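PDB 5HLJ: VP24 from White spot syndrome virus, which is a major envelope protein of the virion, probably held in the viral membrane by a transmembrane helix, and forms a trimer of beta-rich subunits. Local coordinates for residues A[108-113]-A[164-169]; A[19-24]-A[39-44]; A[91-96]-A[145-150]; A[47-52]-A[68-73]; A[103-108]-A[135-140]. All blocks are in the same frame, centred on the assembly; numbering follows the deposited sequence.

Interaction 1 of 5, residues A[108-113]-A[164-169]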
# COMPACT_ATOMS: atom_id res chain seq x y z
N ASP A 108 -0.19 -8.63 6.79
CA ASP A 108 -1.38 -8.23 6.02
C ASP A 108 -1.09 -7.93 4.58
O ASP A 108 -1.89 -8.25 3.70
CB ASP A 108 -2.00 -6.98 6.63
CG ASP A 108 -2.69 -7.25 7.91
OD1 ASP A 108 -3.51 -8.19 7.96
OD2 ASP A 108 -2.40 -6.51 8.88
N SER A 109 0.03 -7.26 4.34
CA SER A 109 0.33 -6.77 3.00
C SER A 109 1.79 -6.45 2.89
O SER A 109 2.48 -6.29 3.89
CB SER A 109 -0.51 -5.53 2.68
OG SER A 109 -0.37 -4.55 3.68
N VAL A 110 2.27 -6.38 1.67
CA VAL A 110 3.63 -5.93 1.45
C VAL A 110 3.64 -4.94 0.30
O VAL A 110 2.73 -4.93 -0.52
CB VAL A 110 4.60 -7.10 1.12
CG1 VAL A 110 4.46 -8.22 2.14
CG2 VAL A 110 4.36 -7.62 -0.26
N SER A 111 4.67 -4.10 0.25
CA SER A 111 4.89 -3.28 -0.92
C SER A 111 6.39 -3.11 -1.10
O SER A 111 7.16 -3.33 -0.18
CB SER A 111 4.17 -1.93 -0.81
OG SER A 111 4.50 -1.27 0.40
N LEU A 112 6.78 -2.76 -2.32
CA LEU A 112 8.17 -2.59 -2.69
C LEU A 112 8.40 -1.25 -3.32
O LEU A 112 7.57 -0.75 -4.08
CB LEU A 112 8.63 -3.66 -3.69
CG LEU A 112 8.91 -5.12 -3.38
CD1 LEU A 112 9.47 -5.71 -4.66
CD2 LEU A 112 9.88 -5.30 -2.22
N SER A 113 9.56 -0.70 -3.04
CA SER A 113 10.07 0.42 -3.79
C SER A 113 11.48 0.05 -4.21
O SER A 113 12.21 -0.56 -3.43
CB SER A 113 10.06 1.69 -2.93
OG SER A 113 10.89 2.69 -3.49
N LEU A 164 11.55 -2.92 1.25
CA LEU A 164 10.39 -3.76 1.50
C LEU A 164 9.58 -3.21 2.66
O LEU A 164 10.11 -2.98 3.74
CB LEU A 164 10.85 -5.19 1.79
CG LEU A 164 9.82 -6.21 2.31
CD1 LEU A 164 8.78 -6.55 1.24
CD2 LEU A 164 10.52 -7.48 2.82
N SER A 165 8.29 -3.01 2.44
CA SER A 165 7.38 -2.65 3.51
C SER A 165 6.45 -3.81 3.83
O SER A 165 5.76 -4.31 2.95
CB SER A 165 6.55 -1.42 3.16
OG SER A 165 7.31 -0.24 3.32
N MET A 166 6.42 -4.22 5.09
CA MET A 166 5.46 -5.23 5.53
C MET A 166 4.57 -4.66 6.62
O MET A 166 5.05 -4.00 7.53
CB MET A 166 6.17 -6.49 6.05
CG MET A 166 7.12 -7.13 5.06
SD MET A 166 7.77 -8.72 5.63
CE MET A 166 8.89 -8.20 6.93
N ARG A 167 3.27 -4.93 6.54
CA ARG A 167 2.40 -4.55 7.64
C ARG A 167 2.13 -5.74 8.55
O ARG A 167 1.65 -6.77 8.11
CB ARG A 167 1.08 -3.96 7.14
CG ARG A 167 0.17 -3.54 8.29
CD ARG A 167 -1.09 -2.82 7.83
NE ARG A 167 -2.15 -2.85 8.84
CZ ARG A 167 -2.84 -1.78 9.25
NH1 ARG A 167 -2.57 -0.57 8.74
NH2 ARG A 167 -3.80 -1.91 10.17
N PHE A 168 2.47 -5.57 9.83
CA PHE A 168 2.17 -6.55 10.87
C PHE A 168 0.90 -6.17 11.62
O PHE A 168 0.70 -4.99 11.95
CB PHE A 168 3.32 -6.66 11.88
CG PHE A 168 4.55 -7.36 11.36
CD1 PHE A 168 4.68 -7.67 10.01
CD2 PHE A 168 5.58 -7.70 12.23
CE1 PHE A 168 5.84 -8.30 9.53
CE2 PHE A 168 6.72 -8.34 11.77
CZ PHE A 168 6.85 -8.65 10.42
N SER A 169 0.07 -7.15 11.94
CA SER A 169 -1.06 -6.90 12.82
C SER A 169 -1.29 -8.08 13.77
O SER A 169 -0.88 -9.20 13.48
CB SER A 169 -2.32 -6.58 12.00
OG SER A 169 -2.65 -7.64 11.13

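Interaction 2 of 5, residues A[19-24]-A[39-44]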
# COMPACT_ATOMS: atom_id res chain seq x y z
N GLU A 19 1.56 -2.36 12.72
CA GLU A 19 2.75 -1.57 12.49
C GLU A 19 3.39 -1.95 11.16
O GLU A 19 3.27 -3.09 10.71
CB GLU A 19 3.72 -1.75 13.66
CG GLU A 19 4.94 -0.85 13.60
CD GLU A 19 5.78 -0.92 14.86
OE1 GLU A 19 5.37 -1.60 15.83
OE2 GLU A 19 6.85 -0.27 14.87
N ILE A 20 4.03 -0.98 10.52
CA ILE A 20 4.78 -1.22 9.30
C ILE A 20 6.25 -1.49 9.63
O ILE A 20 6.86 -0.78 10.41
CB ILE A 20 4.69 -0.02 8.35
CG1 ILE A 20 3.26 0.17 7.87
CG2 ILE A 20 5.56 -0.24 7.15
CD1 ILE A 20 2.81 -0.87 6.91
N ILE A 21 6.79 -2.55 9.02
CA ILE A 21 8.17 -2.98 9.17
C ILE A 21 8.90 -2.65 7.87
O ILE A 21 8.55 -3.18 6.82
CB ILE A 21 8.26 -4.52 9.44
CG1 ILE A 21 7.37 -4.92 10.62
CG2 ILE A 21 9.69 -4.98 9.65
CD1 ILE A 21 7.60 -4.10 11.87
N ASN A 22 9.89 -1.76 7.91
CA ASN A 22 10.61 -1.39 6.69
C ASN A 22 11.99 -2.03 6.67
O ASN A 22 12.83 -1.74 7.53
CB ASN A 22 10.72 0.13 6.56
CG ASN A 22 9.36 0.82 6.39
OD1 ASN A 22 8.70 0.65 5.37
ND2 ASN A 22 8.95 1.60 7.39
N LEU A 23 12.21 -2.91 5.70
CA LEU A 23 13.47 -3.63 5.55
C LEU A 23 14.08 -3.42 4.17
O LEU A 23 13.40 -3.00 3.23
CB LEU A 23 13.26 -5.13 5.78
CG LEU A 23 12.70 -5.57 7.13
CD1 LEU A 23 12.59 -7.07 7.14
CD2 LEU A 23 13.60 -5.08 8.27
N THR A 24 15.35 -3.76 4.03
CA THR A 24 16.04 -3.67 2.76
C THR A 24 16.26 -5.06 2.16
O THR A 24 16.57 -5.99 2.89
CB THR A 24 17.37 -2.91 2.93
OG1 THR A 24 17.08 -1.57 3.34
CG2 THR A 24 18.11 -2.84 1.63
N GLY A 39 20.57 -7.16 9.76
CA GLY A 39 20.53 -5.99 10.61
C GLY A 39 19.39 -6.14 11.59
O GLY A 39 18.84 -7.24 11.74
N THR A 40 19.02 -5.04 12.25
CA THR A 40 18.00 -5.07 13.30
C THR A 40 17.08 -3.88 13.18
O THR A 40 17.42 -2.87 12.55
CB THR A 40 18.62 -5.09 14.72
OG1 THR A 40 19.50 -3.97 14.87
CG2 THR A 40 19.41 -6.37 14.97
N LEU A 41 15.92 -3.99 13.79
CA LEU A 41 14.94 -2.92 13.76
C LEU A 41 14.16 -2.94 15.06
O LEU A 41 13.56 -3.96 15.41
CB LEU A 41 13.99 -3.05 12.56
CG LEU A 41 12.73 -2.16 12.50
CD1 LEU A 41 13.06 -0.68 12.35
CD2 LEU A 41 11.82 -2.60 11.38
N GLN A 42 14.19 -1.83 15.78
CA GLN A 42 13.40 -1.69 16.99
C GLN A 42 11.98 -1.23 16.62
O GLN A 42 11.80 -0.17 16.03
CB GLN A 42 14.05 -0.69 17.94
CG GLN A 42 13.34 -0.61 19.27
CD GLN A 42 13.36 -1.93 20.01
OE1 GLN A 42 14.43 -2.56 20.14
NE2 GLN A 42 12.19 -2.38 20.46
N THR A 43 10.98 -2.04 16.93
CA THR A 43 9.61 -1.65 16.64
C THR A 43 8.96 -1.14 17.91
O THR A 43 9.50 -1.33 19.00
CB THR A 43 8.79 -2.83 16.06
OG1 THR A 43 8.47 -3.75 17.12
CG2 THR A 43 9.57 -3.54 14.95
N ARG A 44 7.80 -0.49 17.78
CA ARG A 44 7.09 -0.03 18.97
C ARG A 44 6.20 -1.13 19.55
O ARG A 44 6.01 -1.18 20.75
CB ARG A 44 6.25 1.23 18.68
CG ARG A 44 6.81 2.15 17.60
CD ARG A 44 6.01 3.48 17.50
NE ARG A 44 4.61 3.35 17.93
CZ ARG A 44 3.60 2.99 17.13
NH1 ARG A 44 3.81 2.69 15.84
NH2 ARG A 44 2.36 2.90 17.64
O HOH W 1 5.91 2.51 14.39

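Interaction 3 of 5, residues A[91-96]-A[145-150]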
# COMPACT_ATOMS: atom_id res chain seq x y z
N LEU A 91 10.96 -13.47 -9.47
CA LEU A 91 11.72 -13.59 -8.22
C LEU A 91 10.83 -13.94 -7.05
O LEU A 91 9.66 -13.58 -7.01
CB LEU A 91 12.47 -12.29 -7.91
CG LEU A 91 13.92 -12.15 -8.38
CD1 LEU A 91 14.03 -12.37 -9.88
CD2 LEU A 91 14.47 -10.77 -8.01
N GLU A 92 11.40 -14.65 -6.09
CA GLU A 92 10.64 -15.03 -4.92
C GLU A 92 11.42 -14.74 -3.65
O GLU A 92 12.63 -14.95 -3.58
CB GLU A 92 10.25 -16.51 -5.00
CG GLU A 92 9.38 -17.02 -3.85
CD GLU A 92 9.01 -18.50 -3.99
OE1 GLU A 92 9.34 -19.12 -5.03
OE2 GLU A 92 8.39 -19.04 -3.05
N LEU A 93 10.75 -14.18 -2.65
CA LEU A 93 11.30 -14.16 -1.31
C LEU A 93 10.82 -15.44 -0.60
O LEU A 93 9.62 -15.65 -0.46
CB LEU A 93 10.85 -12.92 -0.52
CG LEU A 93 11.24 -13.00 0.96
CD1 LEU A 93 12.76 -12.79 1.14
CD2 LEU A 93 10.43 -12.06 1.83
N TYR A 94 11.75 -16.29 -0.19
CA TYR A 94 11.39 -17.47 0.57
C TYR A 94 12.03 -17.31 1.95
O TYR A 94 13.23 -17.54 2.12
CB TYR A 94 11.86 -18.77 -0.12
CG TYR A 94 11.33 -20.03 0.53
CD1 TYR A 94 10.27 -20.74 -0.02
CD2 TYR A 94 11.90 -20.51 1.71
CE1 TYR A 94 9.79 -21.90 0.59
CE2 TYR A 94 11.42 -21.65 2.33
CZ TYR A 94 10.37 -22.35 1.77
OH TYR A 94 9.92 -23.48 2.43
N ALA A 95 11.22 -16.90 2.92
CA ALA A 95 11.76 -16.53 4.22
C ALA A 95 11.27 -17.44 5.33
O ALA A 95 10.16 -17.96 5.28
CB ALA A 95 11.40 -15.08 4.54
N ARG A 96 12.13 -17.62 6.33
CA ARG A 96 11.76 -18.33 7.54
C ARG A 96 11.71 -17.31 8.66
O ARG A 96 12.66 -16.53 8.85
CB ARG A 96 12.76 -19.46 7.85
CG ARG A 96 12.91 -20.50 6.72
CD ARG A 96 11.74 -21.49 6.67
NE ARG A 96 11.74 -22.38 7.83
CZ ARG A 96 10.68 -23.07 8.25
NH1 ARG A 96 9.52 -22.96 7.61
NH2 ARG A 96 10.76 -23.85 9.33
N LEU A 145 7.35 -17.49 4.99
CA LEU A 145 6.77 -16.24 4.50
C LEU A 145 7.30 -15.98 3.10
O LEU A 145 8.51 -16.01 2.88
CB LEU A 145 7.12 -15.06 5.42
CG LEU A 145 6.66 -13.65 5.02
CD1 LEU A 145 5.16 -13.56 4.99
CD2 LEU A 145 7.21 -12.59 6.00
N VAL A 146 6.40 -15.78 2.14
CA VAL A 146 6.85 -15.56 0.77
C VAL A 146 6.11 -14.41 0.10
O VAL A 146 4.96 -14.10 0.43
CB VAL A 146 6.70 -16.85 -0.13
CG1 VAL A 146 7.06 -18.12 0.62
CG2 VAL A 146 5.32 -16.97 -0.71
N PHE A 147 6.78 -13.76 -0.85
CA PHE A 147 6.09 -12.95 -1.83
C PHE A 147 6.83 -13.12 -3.14
O PHE A 147 8.02 -13.48 -3.16
CB PHE A 147 6.00 -11.47 -1.39
CG PHE A 147 7.28 -10.69 -1.55
CD1 PHE A 147 7.62 -10.11 -2.76
CD2 PHE A 147 8.14 -10.52 -0.48
CE1 PHE A 147 8.79 -9.40 -2.91
CE2 PHE A 147 9.31 -9.80 -0.62
CZ PHE A 147 9.65 -9.25 -1.84
N GLY A 148 6.12 -12.91 -4.25
CA GLY A 148 6.76 -12.96 -5.55
C GLY A 148 6.75 -11.61 -6.23
O GLY A 148 5.91 -10.75 -5.94
N ALA A 149 7.70 -11.41 -7.12
CA ALA A 149 7.68 -10.23 -7.97
C ALA A 149 8.10 -10.66 -9.36
O ALA A 149 9.09 -11.36 -9.52
CB ALA A 149 8.60 -9.13 -7.43
N THR A 150 7.32 -10.26 -10.35
CA THR A 150 7.66 -10.54 -11.72
C THR A 150 7.94 -9.23 -12.45
O THR A 150 7.04 -8.41 -12.65
CB THR A 150 6.55 -11.34 -12.42
OG1 THR A 150 6.54 -12.67 -11.89
CG2 THR A 150 6.78 -11.42 -13.94

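Interaction 4 of 5, residues A[47-52]-A[68-73]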
# COMPACT_ATOMS: atom_id res chain seq x y z
N GLY A 47 8.44 -5.67 19.54
CA GLY A 47 9.75 -5.95 20.09
C GLY A 47 10.83 -5.69 19.06
O GLY A 47 10.66 -4.83 18.18
N LYS A 48 11.94 -6.43 19.16
CA LYS A 48 13.07 -6.24 18.26
C LYS A 48 12.97 -7.18 17.06
O LYS A 48 12.78 -8.39 17.21
CB LYS A 48 14.40 -6.46 19.00
CG LYS A 48 15.63 -6.03 18.15
CD LYS A 48 16.95 -6.68 18.60
CE LYS A 48 17.77 -5.78 19.52
NZ LYS A 48 18.61 -4.75 18.81
N VAL A 49 13.10 -6.62 15.87
CA VAL A 49 13.15 -7.45 14.69
C VAL A 49 14.61 -7.72 14.36
O VAL A 49 15.41 -6.80 14.27
CB VAL A 49 12.41 -6.80 13.52
CG1 VAL A 49 12.73 -7.49 12.22
CG2 VAL A 49 10.91 -6.84 13.78
N TYR A 50 14.95 -9.00 14.22
CA TYR A 50 16.32 -9.41 13.93
C TYR A 50 16.37 -10.11 12.59
O TYR A 50 15.76 -11.17 12.39
CB TYR A 50 16.85 -10.35 15.04
CG TYR A 50 18.32 -10.72 14.95
CD1 TYR A 50 19.23 -10.29 15.93
CD2 TYR A 50 18.81 -11.53 13.93
CE1 TYR A 50 20.57 -10.64 15.88
CE2 TYR A 50 20.15 -11.89 13.87
CZ TYR A 50 21.03 -11.43 14.86
OH TYR A 50 22.35 -11.78 14.80
N VAL A 51 17.11 -9.52 11.67
CA VAL A 51 17.26 -10.12 10.37
C VAL A 51 18.61 -10.83 10.28
O VAL A 51 19.63 -10.18 10.04
CB VAL A 51 17.13 -9.07 9.25
CG1 VAL A 51 17.24 -9.71 7.88
CG2 VAL A 51 15.81 -8.31 9.38
N ALA A 52 18.61 -12.15 10.46
CA ALA A 52 19.84 -12.95 10.41
C ALA A 52 20.45 -13.02 9.02
O ALA A 52 19.84 -12.59 8.04
CB ALA A 52 19.58 -14.36 10.94
N ILE A 68 11.42 -11.29 16.94
CA ILE A 68 11.00 -11.82 15.65
C ILE A 68 12.27 -11.98 14.80
O ILE A 68 13.01 -11.01 14.61
CB ILE A 68 9.99 -10.89 14.93
CG1 ILE A 68 8.71 -10.74 15.76
CG2 ILE A 68 9.65 -11.41 13.57
CD1 ILE A 68 7.78 -9.66 15.24
N ILE A 69 12.54 -13.20 14.33
CA ILE A 69 13.79 -13.49 13.64
C ILE A 69 13.50 -13.93 12.22
O ILE A 69 12.71 -14.86 12.00
CB ILE A 69 14.60 -14.62 14.35
CG1 ILE A 69 14.44 -14.56 15.86
CG2 ILE A 69 16.08 -14.57 13.94
CD1 ILE A 69 15.06 -13.33 16.50
N LEU A 70 14.16 -13.30 11.26
CA LEU A 70 13.93 -13.61 9.87
C LEU A 70 15.21 -14.03 9.17
O LEU A 70 16.29 -13.51 9.48
CB LEU A 70 13.34 -12.41 9.13
CG LEU A 70 12.06 -11.75 9.61
CD1 LEU A 70 12.34 -10.69 10.66
CD2 LEU A 70 11.36 -11.14 8.42
N THR A 71 15.09 -14.96 8.22
CA THR A 71 16.16 -15.28 7.30
C THR A 71 15.57 -15.54 5.90
O THR A 71 14.49 -16.12 5.78
CB THR A 71 16.99 -16.52 7.77
OG1 THR A 71 18.08 -16.74 6.87
CG2 THR A 71 16.13 -17.78 7.83
N SER A 72 16.25 -15.07 4.86
CA SER A 72 15.87 -15.43 3.51
C SER A 72 16.73 -16.60 3.05
O SER A 72 17.93 -16.64 3.33
CB SER A 72 16.02 -14.23 2.57
OG SER A 72 17.31 -13.66 2.66
N LEU A 73 16.10 -17.57 2.39
CA LEU A 73 16.80 -18.77 1.91
C LEU A 73 17.06 -18.65 0.41
O LEU A 73 16.27 -18.06 -0.32
CB LEU A 73 16.00 -20.05 2.21
CG LEU A 73 15.60 -20.33 3.66
CD1 LEU A 73 15.07 -21.76 3.84
CD2 LEU A 73 16.74 -20.04 4.64

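Interaction 5 of 5, residues A[103-108]-A[135-140]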
# COMPACT_ATOMS: atom_id res chain seq x y z
N ARG A 103 2.01 -13.44 20.95
CA ARG A 103 0.81 -13.61 20.13
C ARG A 103 1.10 -13.94 18.68
O ARG A 103 2.15 -13.62 18.15
CB ARG A 103 -0.05 -12.35 20.17
CG ARG A 103 -1.00 -12.33 21.34
CD ARG A 103 -2.02 -11.22 21.22
NE ARG A 103 -2.78 -11.22 19.97
CZ ARG A 103 -3.91 -10.53 19.81
NH1 ARG A 103 -4.38 -9.80 20.80
NH2 ARG A 103 -4.57 -10.57 18.66
N ASP A 104 0.13 -14.60 18.06
CA ASP A 104 0.09 -14.74 16.61
C ASP A 104 0.14 -13.36 15.94
O ASP A 104 -0.43 -12.39 16.45
CB ASP A 104 -1.17 -15.48 16.19
CG ASP A 104 -1.11 -16.97 16.50
OD1 ASP A 104 -2.12 -17.66 16.25
OD2 ASP A 104 -0.05 -17.46 16.94
N ILE A 105 0.84 -13.29 14.81
CA ILE A 105 0.94 -12.08 14.01
C ILE A 105 0.50 -12.37 12.59
O ILE A 105 0.90 -13.38 12.02
CB ILE A 105 2.37 -11.55 13.98
CG1 ILE A 105 2.83 -11.17 15.39
CG2 ILE A 105 2.49 -10.38 13.02
CD1 ILE A 105 4.30 -10.88 15.46
N THR A 106 -0.32 -11.50 12.00
CA THR A 106 -0.63 -11.63 10.58
C THR A 106 0.20 -10.61 9.79
O THR A 106 0.27 -9.42 10.15
CB THR A 106 -2.14 -11.44 10.28
OG1 THR A 106 -2.92 -12.39 11.02
CG2 THR A 106 -2.43 -11.64 8.77
N VAL A 107 0.85 -11.07 8.74
CA VAL A 107 1.43 -10.15 7.77
C VAL A 107 0.34 -9.85 6.74
O VAL A 107 -0.01 -10.71 5.94
CB VAL A 107 2.71 -10.71 7.12
CG1 VAL A 107 3.36 -9.66 6.22
CG2 VAL A 107 3.69 -11.14 8.20
N ASP A 108 -0.19 -8.63 6.79
CA ASP A 108 -1.38 -8.23 6.02
C ASP A 108 -1.09 -7.93 4.58
O ASP A 108 -1.89 -8.25 3.70
CB ASP A 108 -2.00 -6.98 6.63
CG ASP A 108 -2.69 -7.25 7.91
OD1 ASP A 108 -3.51 -8.19 7.96
OD2 ASP A 108 -2.40 -6.51 8.88
N THR A 135 -0.42 -13.83 5.49
CA THR A 135 0.24 -14.98 6.09
C THR A 135 0.31 -14.86 7.60
O THR A 135 0.82 -13.85 8.12
CB THR A 135 1.68 -15.11 5.59
OG1 THR A 135 1.69 -15.27 4.16
CG2 THR A 135 2.38 -16.30 6.27
N VAL A 136 -0.18 -15.87 8.31
CA VAL A 136 -0.12 -15.88 9.76
C VAL A 136 1.25 -16.37 10.25
O VAL A 136 1.74 -17.42 9.82
CB VAL A 136 -1.23 -16.76 10.38
CG1 VAL A 136 -1.10 -16.79 11.91
CG2 VAL A 136 -2.59 -16.24 9.98
N LEU A 137 1.88 -15.60 11.12
CA LEU A 137 3.08 -16.07 11.80
C LEU A 137 2.66 -16.61 13.17
O LEU A 137 2.40 -15.85 14.11
CB LEU A 137 4.12 -14.95 11.92
CG LEU A 137 4.42 -14.13 10.65
CD1 LEU A 137 5.32 -12.91 10.96
CD2 LEU A 137 5.05 -14.97 9.58
N LYS A 138 2.54 -17.92 13.28
CA LYS A 138 2.16 -18.55 14.54
C LYS A 138 3.26 -18.32 15.59
O LYS A 138 4.45 -18.38 15.27
CB LYS A 138 1.90 -20.04 14.34
CG LYS A 138 0.82 -20.35 13.32
CD LYS A 138 -0.53 -19.89 13.81
CE LYS A 138 -1.01 -20.76 14.97
NZ LYS A 138 -2.41 -20.44 15.36
N LYS A 139 2.87 -18.02 16.82
CA LYS A 139 3.85 -17.80 17.87
C LYS A 139 4.53 -19.10 18.33
O LYS A 139 3.91 -20.17 18.32
CB LYS A 139 3.21 -17.09 19.05
CG LYS A 139 2.17 -17.90 19.79
CD LYS A 139 1.74 -17.14 21.04
CE LYS A 139 0.81 -17.99 21.89
NZ LYS A 139 -0.27 -18.60 21.08
N ASN A 140 5.79 -18.99 18.73
CA ASN A 140 6.63 -20.12 19.13
C ASN A 140 6.87 -21.07 17.99
O ASN A 140 7.14 -22.25 18.19
CB ASN A 140 6.01 -20.88 20.31
CG ASN A 140 6.07 -20.09 21.59
OD1 ASN A 140 5.04 -19.80 22.21
ND2 ASN A 140 7.28 -19.71 21.99

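Interaction 1 of 5, residues A[108-113]-A[164-169]
Neighbouring antiparallel strands of the large mixed sheet, 105-114 and 161-170, meet here, with Ser111 facing Ser165 as a hydrogen-bonded pair. Ser111 N donates a hydrogen bond to Ser165 O and Ser165 N donates one to Ser111 O, each 2.9 Å, and Arg167 N bonds Ser109 O. Between these rungs the Val110 CA hydrogen points at Ser165 O, 3.1 Å from CA to O. At the far end Asp108 N reaches Arg167 O, and the Asp108 carboxylate turns back over the neighbouring strand: with CG beside its own backbone N (chi1 -72°), OD2 accepts a hydrogen bond from Ser169 OG, modelled short at 2.5 Å, on its syn side but 26° out of the carboxylate plane. The same OD2 lies at the edge of the Arg167 guanidinium, a long salt bridge of 3.7 Å to NE. Strand 19-28 borders 161-170 on its other side, and Asn22 OD1 is hydrogen-bonded to Ser165 OG. On the inner face of the sheet, Val110 CG1 runs alongside Met166 CG, while Leu112 CD2 meets Leu164 CD1 at 3.8 Å over Phe147. The Arg167 side chain, extended on the opposite face, brings its NH1 close to Arg167 NH1 of each of the two other subunits.

Interaction 2 of 5, residues A[19-24]-A[39-44]
Strand segments 19-24 and 39-42 run antiparallel at 160°, but their axes stay 8.8 Å apart at closest approach, so the arms of the hairpin 19-28/33-42 are joined by side chains reaching across, one to a backbone amide. Glu19 spans the gap. Its chain is extended, with CG opposite the backbone N (chi1 -174°), and delivers the carboxylate to the turn after strand 33-42. There Arg44 N points at OE2, 3.1 Å away and nearly straight at 169°, using the syn lone pair; a weak second bond goes from Arg44 N to Glu19 OE1, whose stronger partner is Asn45 N. Thr43 CB lies against the carboxylate, 3.4 Å from Glu19 OE2, while Thr43 OG1 is engaged by Tyr46 N and Gly47 O. A water bridges the charged ends: it donates to Glu19 OE2 and accepts from Arg44 NH1 at 2.6 Å, lying in the guanidinium plane at its edge. Ile21 covers the apolar part with two branches. Its CG2 meets Leu41 CD2 at 3.6 Å, and its CD1 meets Thr43 CG2 at 3.7 Å. Thr40 and Gly39 pair with a strand of a neighbouring subunit, carrying the sheet across the interface. With backbone amides of Arg44 and Asn45 and a water all directed at one carboxylate, Glu19 is probably kept ionised, and these bonds tie strand 19-28 to the turn before 48-51.

Interaction 3 of 5, residues A[91-96]-A[145-150]
Leu91 and Ala149 form one end of a backbone ladder between strands 90-99 and 141-151, whose segments 91-96 and 145-150 run antiparallel at 171°. Backbone hydrogen bonds close both ends: Leu91 N to Ala149 O at 2.8 Å with its return, and Ala95 N to Leu145 O with its return at 2.9 Å. The middle is lopsided: Leu93 N reaches Phe147 O at 2.9 Å while Phe147 N makes a weak, bent bond of 3.4 Å to Leu93 O. That oxygen also receives the Val146 CA hydrogen, 3.0 Å from CA to O. Apolar contacts dominate the face carrying Leu93 and Phe147. The Phe147 ring, swung between its own backbone N and carbonyl carbon (chi1 76°), leans obliquely across Leu93, placing CE2 3.5 Å from both CB and CD2 of Leu93. Phe34 and Phe36 of strand 33-42 extend this apolar layer, Phe34 meeting the Phe147 ring and Phe36 touching Leu93. On the other face the extended Glu92 side chain puts OE2 at the edge of the Tyr94 ring, in its plane, and 4.0 Å from Val146 CG1, which in turn touches Tyr94 CD1. The Glu92 carboxylate is buried, yet its oxygens bond His79 ND1 and the backbone N of Thr80. Such partners would favour a charged carboxylate, and the bonds tie loop 79-80 to this face, whose reverse is apolar here.

Interaction 4 of 5, residues A[47-52]-A[68-73]
Tyr50 N donates to Ile68 O in the shortest bond of this contact, 2.8 Å long and almost straight at 175°. It belongs to a regular alternation: Ile68 N bonds Lys48 O before it, Leu70 N bonds Tyr50 O after it at 2.9 Å, and Ala52 N closes the series on Leu70 O with a more bent geometry. Tyr50 O also receives the Ile69 CA hydrogen, so two groups of the partner strand share this carbonyl. Towards the core, Val49 CG1 abuts Leu70 CD1 at 3.6 Å, the two side chains crossing at a slant. Leu70 reaches there with CG beside its backbone N (chi1 -56°), and Phe36 of strand 33-42 packs against Leu70 as well as Val51. On the other face Ile69 grips Tyr50 from two places: its CD1 lies 3.8 Å from Tyr50 CB, and its CG2 comes to 4.1 Å from Tyr50 CD2, oblique to the ring. Leu61 of helix 58-61 covers Ile69 and Thr71 on this side. Strand 33-42 pairs antiparallel with 48-51, and strand 90-99 does the same with 68-72. The parallel pairing, with segment directions 21° apart and the short helix 58-61 in the connection, is that of a beta-alpha-beta crossover set within an otherwise antiparallel sheet.

Interaction 5 of 5, residues A[103-108]-A[135-140]
Val107 and Leu137 make the tight inner side of this contact. Val107 CG2 sits 3.7 Å from Leu137 CD1, and Ile105 CG2 approaches the same methyl less closely at 4.3 Å; Phe168 of strand 161-170 backs both Val107 and Ile105. Backbone bonds run through the same part: Val107 N to Thr135 O at 2.8 Å with Thr135 N to Val107 O, and Ile105 N to Leu137 O with its return. On the reverse face the packing is thinner, Thr106 OG1 coming only within 4.0 Å of Val136 CG2 and hydrogen-bonded to Gly171 O. Beyond the strand ends the contact becomes polar, and it opens to solvent at the lysines; the buried Asp104 is its hub: OD2 accepts Lys139 N at 3.0 Å, nearly in line with its C-O bond, and OD1 forms a salt bridge with Lys138 NZ at 2.9 Å. Lys138 folds back to get there, bent at both chi2 (-67°) and chi3 (-70°), and its ammonium meets OD1 on the syn side, out of the carboxylate plane. Asn172 also bonds OD1. The exposed Lys139 lays its CD against Arg103 N, its ammonium near Asp104 OD2 but beyond salt-bridge range. Pairing of the short strand 135-137 with 105-114 is that of an antiparallel edge strand, the outermost of the sheet on this side within the chain.

Overall arrangement
All five contacts belong to one mixed ten-stranded sheet. Along the chain, interactions 2 and 4 close first, from consecutive local units; interactions 1, 3 and 5 then interlock the later strands, with interaction 5 falling between the two segments of interaction 3. Interactions 1 and 5 share Asp108 and strand 105-114. Strand 161-170 of interaction 1 lies beside strand 19-28 of interaction 2, and strand 90-99 of interaction 3 beside 68-72 of interaction 4. Centres lie about 10 to 18 Å apart. Phe168 and Met166 of interaction 1 pack on Ile68 and Leu70 of interaction 4, so distant strands face each other across a common core, and all five reach neighbouring subunits, interaction 2 most extensively.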